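Local coordinates for protein exoglucanase A (Cellulomonas fimi, PDB 7CBD) that hydrolyses beta-1,4-glucosidic bonds of cellulose with inversion of the anomeric centre, releasing cellobiose, as the family 6 catalytic domain of a longer enzyme, at residues 238-243 with 267-272; 302-307 with 424-429. One frame throughout, in Å; residues are numbered along the deposited sequence.

Contact 1 of 2, residues 238-243 with 267-272; sequences PLEEPL and DFDEID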
loop_
_atom_site.group_PDB
_atom_site.type_symbol
_atom_site.label_atom_id
_atom_site.label_comp_id
_atom_site.label_asym_id
_atom_site.label_seq_id
_atom_site.Cartn_x
_atom_site.Cartn_y
_atom_site.Cartn_z
ATOM N N PRO A 238 -1.631 8.609 -7.856
ATOM C CA PRO A 238 -3.065 8.528 -8.158
ATOM C C PRO A 238 -3.435 7.291 -8.953
ATOM O O PRO A 238 -2.636 6.738 -9.710
ATOM C CB PRO A 238 -3.350 9.800 -8.970
ATOM C CG PRO A 238 -2.035 10.333 -9.361
ATOM C CD PRO A 238 -1.037 9.864 -8.340
ATOM N N LEU A 239 -4.687 6.879 -8.773
ATOM C CA LEU A 239 -5.246 5.809 -9.584
ATOM C C LEU A 239 -5.223 6.194 -11.059
ATOM O O LEU A 239 -4.768 5.423 -11.912
ATOM C CB LEU A 239 -6.671 5.522 -9.107
ATOM C CG LEU A 239 -7.362 4.318 -9.734
ATOM C CD1 LEU A 239 -6.602 3.027 -9.402
ATOM C CD2 LEU A 239 -8.803 4.236 -9.273
ATOM N N GLU A 240 -5.717 7.390 -11.372
ATOM C CA GLU A 240 -5.689 7.942 -12.717
ATOM C C GLU A 240 -5.354 9.422 -12.637
ATOM O O GLU A 240 -5.718 10.107 -11.674
ATOM C CB GLU A 240 -7.042 7.799 -13.434
ATOM C CG GLU A 240 -7.352 6.387 -13.887
ATOM C CD GLU A 240 -8.430 6.336 -14.948
ATOM O OE1 GLU A 240 -9.598 6.601 -14.609
ATOM O OE2 GLU A 240 -8.106 6.029 -16.119
ATOM N N GLU A 241 -4.645 9.907 -13.659
ATOM C CA GLU A 241 -4.485 11.339 -13.864
ATOM C C GLU A 241 -5.510 11.762 -14.907
ATOM O O GLU A 241 -5.278 11.576 -16.109
ATOM C CB GLU A 241 -3.065 11.666 -14.334
ATOM C CG GLU A 241 -2.034 11.693 -13.207
ATOM C CD GLU A 241 -2.189 12.887 -12.274
ATOM O OE1 GLU A 241 -3.077 13.739 -12.505
ATOM O OE2 GLU A 241 -1.417 12.975 -11.298
ATOM N N PRO A 242 -6.654 12.325 -14.506
ATOM C CA PRO A 242 -7.750 12.532 -15.468
ATOM C C PRO A 242 -7.448 13.565 -16.538
ATOM O O PRO A 242 -7.948 13.449 -17.664
ATOM C CB PRO A 242 -8.912 12.987 -14.576
ATOM C CG PRO A 242 -8.238 13.586 -13.368
ATOM C CD PRO A 242 -7.023 12.734 -13.140
ATOM N N LEU A 243 -6.665 14.588 -16.211
ATOM C CA LEU A 243 -6.340 15.632 -17.169
ATOM C C LEU A 243 -5.091 15.293 -17.964
ATOM O O LEU A 243 -4.996 15.651 -19.142
ATOM C CB LEU A 243 -6.190 16.977 -16.448
ATOM C CG LEU A 243 -7.389 17.398 -15.585
ATOM C CD1 LEU A 243 -7.121 18.741 -14.910
ATOM C CD2 LEU A 243 -8.677 17.457 -16.404
ATOM N N ASP A 267 4.470 6.301 -17.181
ATOM C CA ASP A 267 3.407 5.824 -16.294
ATOM C C ASP A 267 3.116 6.926 -15.283
ATOM O O ASP A 267 3.845 7.091 -14.300
ATOM C CB ASP A 267 3.801 4.532 -15.578
ATOM C CG ASP A 267 3.909 3.333 -16.509
ATOM O OD1 ASP A 267 3.607 3.449 -17.715
ATOM O OD2 ASP A 267 4.307 2.255 -16.025
ATOM N N PHE A 268 2.035 7.666 -15.518
ATOM C CA PHE A 268 1.630 8.771 -14.660
ATOM C C PHE A 268 0.699 8.330 -13.537
ATOM O O PHE A 268 0.396 9.131 -12.646
ATOM C CB PHE A 268 0.858 9.824 -15.464
ATOM C CG PHE A 268 1.668 10.578 -16.495
ATOM C CD1 PHE A 268 3.029 10.376 -16.678
ATOM C CD2 PHE A 268 1.027 11.523 -17.282
ATOM C CE1 PHE A 268 3.727 11.109 -17.635
ATOM C CE2 PHE A 268 1.716 12.256 -18.227
ATOM C CZ PHE A 268 3.067 12.047 -18.410
ATOM N N ASP A 269 0.203 7.100 -13.573
ATOM C CA ASP A 269 -0.794 6.672 -12.600
ATOM C C ASP A 269 -0.773 5.156 -12.502
ATOM O O ASP A 269 -0.079 4.475 -13.259
ATOM C CB ASP A 269 -2.189 7.221 -12.939
ATOM C CG ASP A 269 -2.663 6.830 -14.327
ATOM O OD1 ASP A 269 -2.505 5.653 -14.693
ATOM O OD2 ASP A 269 -3.223 7.699 -15.038
ATOM N N GLU A 270 -1.547 4.639 -11.551
ATOM C CA GLU A 270 -1.458 3.227 -11.214
ATOM C C GLU A 270 -2.282 2.344 -12.135
ATOM O O GLU A 270 -1.957 1.163 -12.285
ATOM C CB GLU A 270 -1.814 3.006 -9.741
ATOM C CG GLU A 270 -0.811 3.656 -8.783
ATOM C CD GLU A 270 0.604 3.123 -8.970
ATOM O OE1 GLU A 270 0.875 1.986 -8.535
ATOM O OE2 GLU A 270 1.448 3.833 -9.564
ATOM N N ILE A 271 -3.332 2.880 -12.760
ATOM C CA ILE A 271 -4.007 2.125 -13.814
ATOM C C ILE A 271 -3.027 1.807 -14.934
ATOM O O ILE A 271 -2.912 0.660 -15.382
ATOM C CB ILE A 271 -5.245 2.887 -14.327
ATOM C CG1 ILE A 271 -6.360 2.880 -13.272
ATOM C CG2 ILE A 271 -5.740 2.299 -15.650
ATOM C CD1 ILE A 271 -6.820 1.502 -12.859
ATOM N N ASP A 272 -2.288 2.815 -15.389
ATOM C CA ASP A 272 -1.331 2.571 -16.460
ATOM C C ASP A 272 -0.191 1.677 -15.989
ATOM O O ASP A 272 0.285 0.820 -16.741
ATOM C CB ASP A 272 -0.822 3.899 -17.018
ATOM C CG ASP A 272 -1.925 4.709 -17.689
ATOM O OD1 ASP A 272 -2.989 4.134 -18.000
ATOM O OD2 ASP A 272 -1.738 5.922 -17.905
HETATM O O HOH W 1 -5.227 5.663 -16.855
HETATM O O HOH W 2 0.795 11.616 -11.560
HETATM O O HOH W 3 -5.242 8.976 -17.112
#

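Contact 2 of 2, residues 302-307 with 424-429; sequences GGPNRP and VKNAYP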
loop_
_atom_site.group_PDB
_atom_site.type_symbol
_atom_site.label_atom_id
_atom_site.label_comp_id
_atom_site.label_asym_id
_atom_site.label_seq_id
_atom_site.Cartn_x
_atom_site.Cartn_y
_atom_site.Cartn_z
ATOM N N GLY A 302 -7.979 14.623 -3.789
ATOM C CA GLY A 302 -9.165 15.437 -3.929
ATOM C C GLY A 302 -9.087 16.724 -3.131
ATOM O O GLY A 302 -8.008 17.237 -2.813
ATOM N N GLY A 303 -10.256 17.263 -2.809
ATOM C CA GLY A 303 -10.330 18.524 -2.119
ATOM C C GLY A 303 -10.186 19.698 -3.063
ATOM O O GLY A 303 -10.112 19.542 -4.286
ATOM N N PRO A 304 -10.139 20.909 -2.502
ATOM C CA PRO A 304 -10.160 22.119 -3.343
ATOM C C PRO A 304 -8.931 22.296 -4.217
ATOM O O PRO A 304 -9.001 23.038 -5.206
ATOM C CB PRO A 304 -10.301 23.263 -2.326
ATOM C CG PRO A 304 -9.813 22.689 -1.032
ATOM C CD PRO A 304 -10.175 21.227 -1.064
ATOM N N ASN A 305 -7.811 21.646 -3.900
ATOM C CA ASN A 305 -6.616 21.807 -4.722
ATOM C C ASN A 305 -6.604 20.910 -5.954
ATOM O O ASN A 305 -5.686 21.025 -6.773
ATOM C CB ASN A 305 -5.341 21.581 -3.898
ATOM C CG ASN A 305 -5.123 22.664 -2.857
ATOM O OD1 ASN A 305 -5.943 23.563 -2.702
ATOM N ND2 ASN A 305 -4.013 22.580 -2.135
ATOM N N ARG A 306 -7.580 20.034 -6.113
ATOM C CA ARG A 306 -7.593 19.146 -7.272
ATOM C C ARG A 306 -7.998 19.932 -8.511
ATOM O O ARG A 306 -9.073 20.551 -8.518
ATOM C CB ARG A 306 -8.566 17.990 -7.054
ATOM C CG ARG A 306 -8.616 17.001 -8.215
ATOM C CD ARG A 306 -9.717 15.979 -8.027
ATOM N NE ARG A 306 -9.734 14.954 -9.069
ATOM C CZ ARG A 306 -9.054 13.810 -9.015
ATOM N NH1 ARG A 306 -8.260 13.551 -7.979
ATOM N NH2 ARG A 306 -9.155 12.935 -10.008
ATOM N N PRO A 307 -7.186 19.950 -9.563
ATOM C CA PRO A 307 -7.605 20.648 -10.781
ATOM C C PRO A 307 -8.798 19.939 -11.396
ATOM O O PRO A 307 -8.901 18.712 -11.353
ATOM C CB PRO A 307 -6.368 20.572 -11.683
ATOM C CG PRO A 307 -5.601 19.405 -11.189
ATOM C CD PRO A 307 -5.867 19.308 -9.712
ATOM N N VAL A 424 -9.475 12.764 4.851
ATOM C CA VAL A 424 -10.922 12.718 4.660
ATOM C C VAL A 424 -11.405 13.937 3.881
ATOM O O VAL A 424 -12.181 13.816 2.926
ATOM C CB VAL A 424 -11.633 12.562 6.016
ATOM C CG1 VAL A 424 -13.147 12.606 5.843
ATOM C CG2 VAL A 424 -11.217 11.263 6.679
ATOM N N LYS A 425 -10.936 15.131 4.262
ATOM C CA LYS A 425 -11.317 16.344 3.541
ATOM C C LYS A 425 -10.962 16.246 2.066
ATOM O O LYS A 425 -11.698 16.741 1.208
ATOM C CB LYS A 425 -10.607 17.551 4.144
ATOM C CG LYS A 425 -11.151 18.014 5.473
ATOM C CD LYS A 425 -10.325 19.204 5.946
ATOM C CE LYS A 425 -11.057 20.056 6.945
ATOM N NZ LYS A 425 -11.399 19.304 8.164
ATOM N N ASN A 426 -9.822 15.629 1.753
ATOM C CA ASN A 426 -9.302 15.606 0.392
ATOM C C ASN A 426 -9.623 14.313 -0.339
ATOM O O ASN A 426 -8.977 13.998 -1.343
ATOM C CB ASN A 426 -7.797 15.875 0.385
ATOM C CG ASN A 426 -7.464 17.317 0.707
ATOM O OD1 ASN A 426 -8.356 18.138 0.928
ATOM N ND2 ASN A 426 -6.174 17.638 0.736
ATOM N N ALA A 427 -10.613 13.565 0.127
ATOM C CA ALA A 427 -10.943 12.306 -0.523
ATOM C C ALA A 427 -11.449 12.543 -1.940
ATOM O O ALA A 427 -12.151 13.522 -2.216
ATOM C CB ALA A 427 -12.008 11.573 0.280
ATOM N N TYR A 428 -11.068 11.650 -2.844
ATOM C CA TYR A 428 -11.648 11.598 -4.177
ATOM C C TYR A 428 -11.794 10.135 -4.576
ATOM O O TYR A 428 -10.783 9.427 -4.657
ATOM C CB TYR A 428 -10.803 12.338 -5.213
ATOM C CG TYR A 428 -11.523 12.427 -6.534
ATOM C CD1 TYR A 428 -12.385 13.482 -6.803
ATOM C CD2 TYR A 428 -11.381 11.432 -7.500
ATOM C CE1 TYR A 428 -13.069 13.555 -8.003
ATOM C CE2 TYR A 428 -12.065 11.496 -8.705
ATOM C CZ TYR A 428 -12.906 12.562 -8.949
ATOM O OH TYR A 428 -13.590 12.652 -10.141
ATOM N N PRO A 429 -13.019 9.645 -4.851
ATOM C CA PRO A 429 -14.301 10.366 -4.815
ATOM C C PRO A 429 -14.631 10.941 -3.440
ATOM O O PRO A 429 -14.072 10.518 -2.425
ATOM C CB PRO A 429 -15.319 9.285 -5.182
ATOM C CG PRO A 429 -14.535 8.263 -5.949
ATOM C CD PRO A 429 -13.176 8.259 -5.333
HETATM O O HOH W 4 -12.421 15.785 -3.804
HETATM O O HOH W 5 -11.455 12.984 -11.893
#

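Contact 1 of 2, residues 238-243 with 267-272
Leu239 lays its CD1 branch across the outer end of Ile271, the two CD1 methyls 3.8 Å apart. CB of Leu239 leads off from the helix start, and it is CG anti to the backbone N (chi1 -173°) that carries the branch back to the isoleucine. About a right angle round from the leucine, seen from Ile271 CG1, lies CG of Glu240, 3.7 Å from that same CG1, so a glutamate at the surface lends its CG methylene to the apolar patch. Backbone bonds set the spacing: Glu270 N donates to Pro238 O at 3.0 Å, and Ile271 N to Leu239 O at 3.0 Å, which gives two amides of the helix's first turn acceptors from the loop. Asp269 is the N-cap. Asp269 OD1 accepts from Asp272 N at 2.9 Å, almost in line with the C-O bond, while OD2 reaches across to Glu241 N (3.0 Å), on the anti side and 25° out of the carboxylate plane. A short acidic side chain suits this place because one carboxylate both caps the helix and holds the loop. Glu241 sets its CG 3.6 Å from Phe268 O; beyond it OE1 accepts from Val325 N and OE2 from Asp326 N, and a water links OE2 to Phe268 O. The contact thus fastens the loop after strand 228-231 to the start of helix 270-283, with Leu239 and Ile271 resting on strand 358-362 and Leu239 also on strand 291-295.

Contact 2 of 2, residues 302-307 with 424-429
Arg306 and Tyr428 make a cation-pi stack: the guanidinium lies flat over one face of the phenol ring, planes 6° apart, with CZ of Arg306 3.7 Å from the ring centroid of Tyr428. A chain extended from CG to NE brings the arginine that far. CZ stands over the ring centre, with NE, NH1 and NH2 spread towards the ring carbons, the closest being NH2 to Tyr428 CE2 at 3.5 Å. NH1 bonds to Trp301 O, and a water joins NH2 to Tyr428 OH. The loop 302-307 follows strand 291-295 of the mostly parallel sheet of this family 6 domain, a distorted beta/alpha barrel, and its type I turn from Gly303 to Arg306 meets the chain leaving helix 417-425. Direct polar contact there is slight, a weak bond from Gly302 N to Asn426 O at 2.7 Å, the angle at hydrogen being 130°. A further water accepts from Gly303 N and donates to Ala427 O. Close packing suits the glycines: Gly302 leaves no room for a side chain beside Tyr428 CB and the carbonyls of Asn426 and Ala427, while Gly303 has the positive phi that glycine readily takes. The amide of Asn426 is oriented by its ND2, which donates to Gly339 O.

Contact 1 closes before contact 2 opens along the chain, and they lie about 16 Å apart, centre to centre. They nevertheless touch through their loops: Pro242 CG packs 3.5 Å from Arg306 NH2, and Leu243 CD1 meets Pro307 CB at 3.8 Å. The Arg306 side chain therefore touches both Pro242 and Tyr428. Val325 is a second bridge, since its amide bonds to Glu241 of contact 1 and Arg306 touches it from contact 2. Both contacts lie away from the predicted catalytic residues Asp149 and Asp371. Each ties one loop to a helix end, and the proline and leucine touches join the two loops, which follow strands 228-231 and 291-295, paired in parallel within the central sheet.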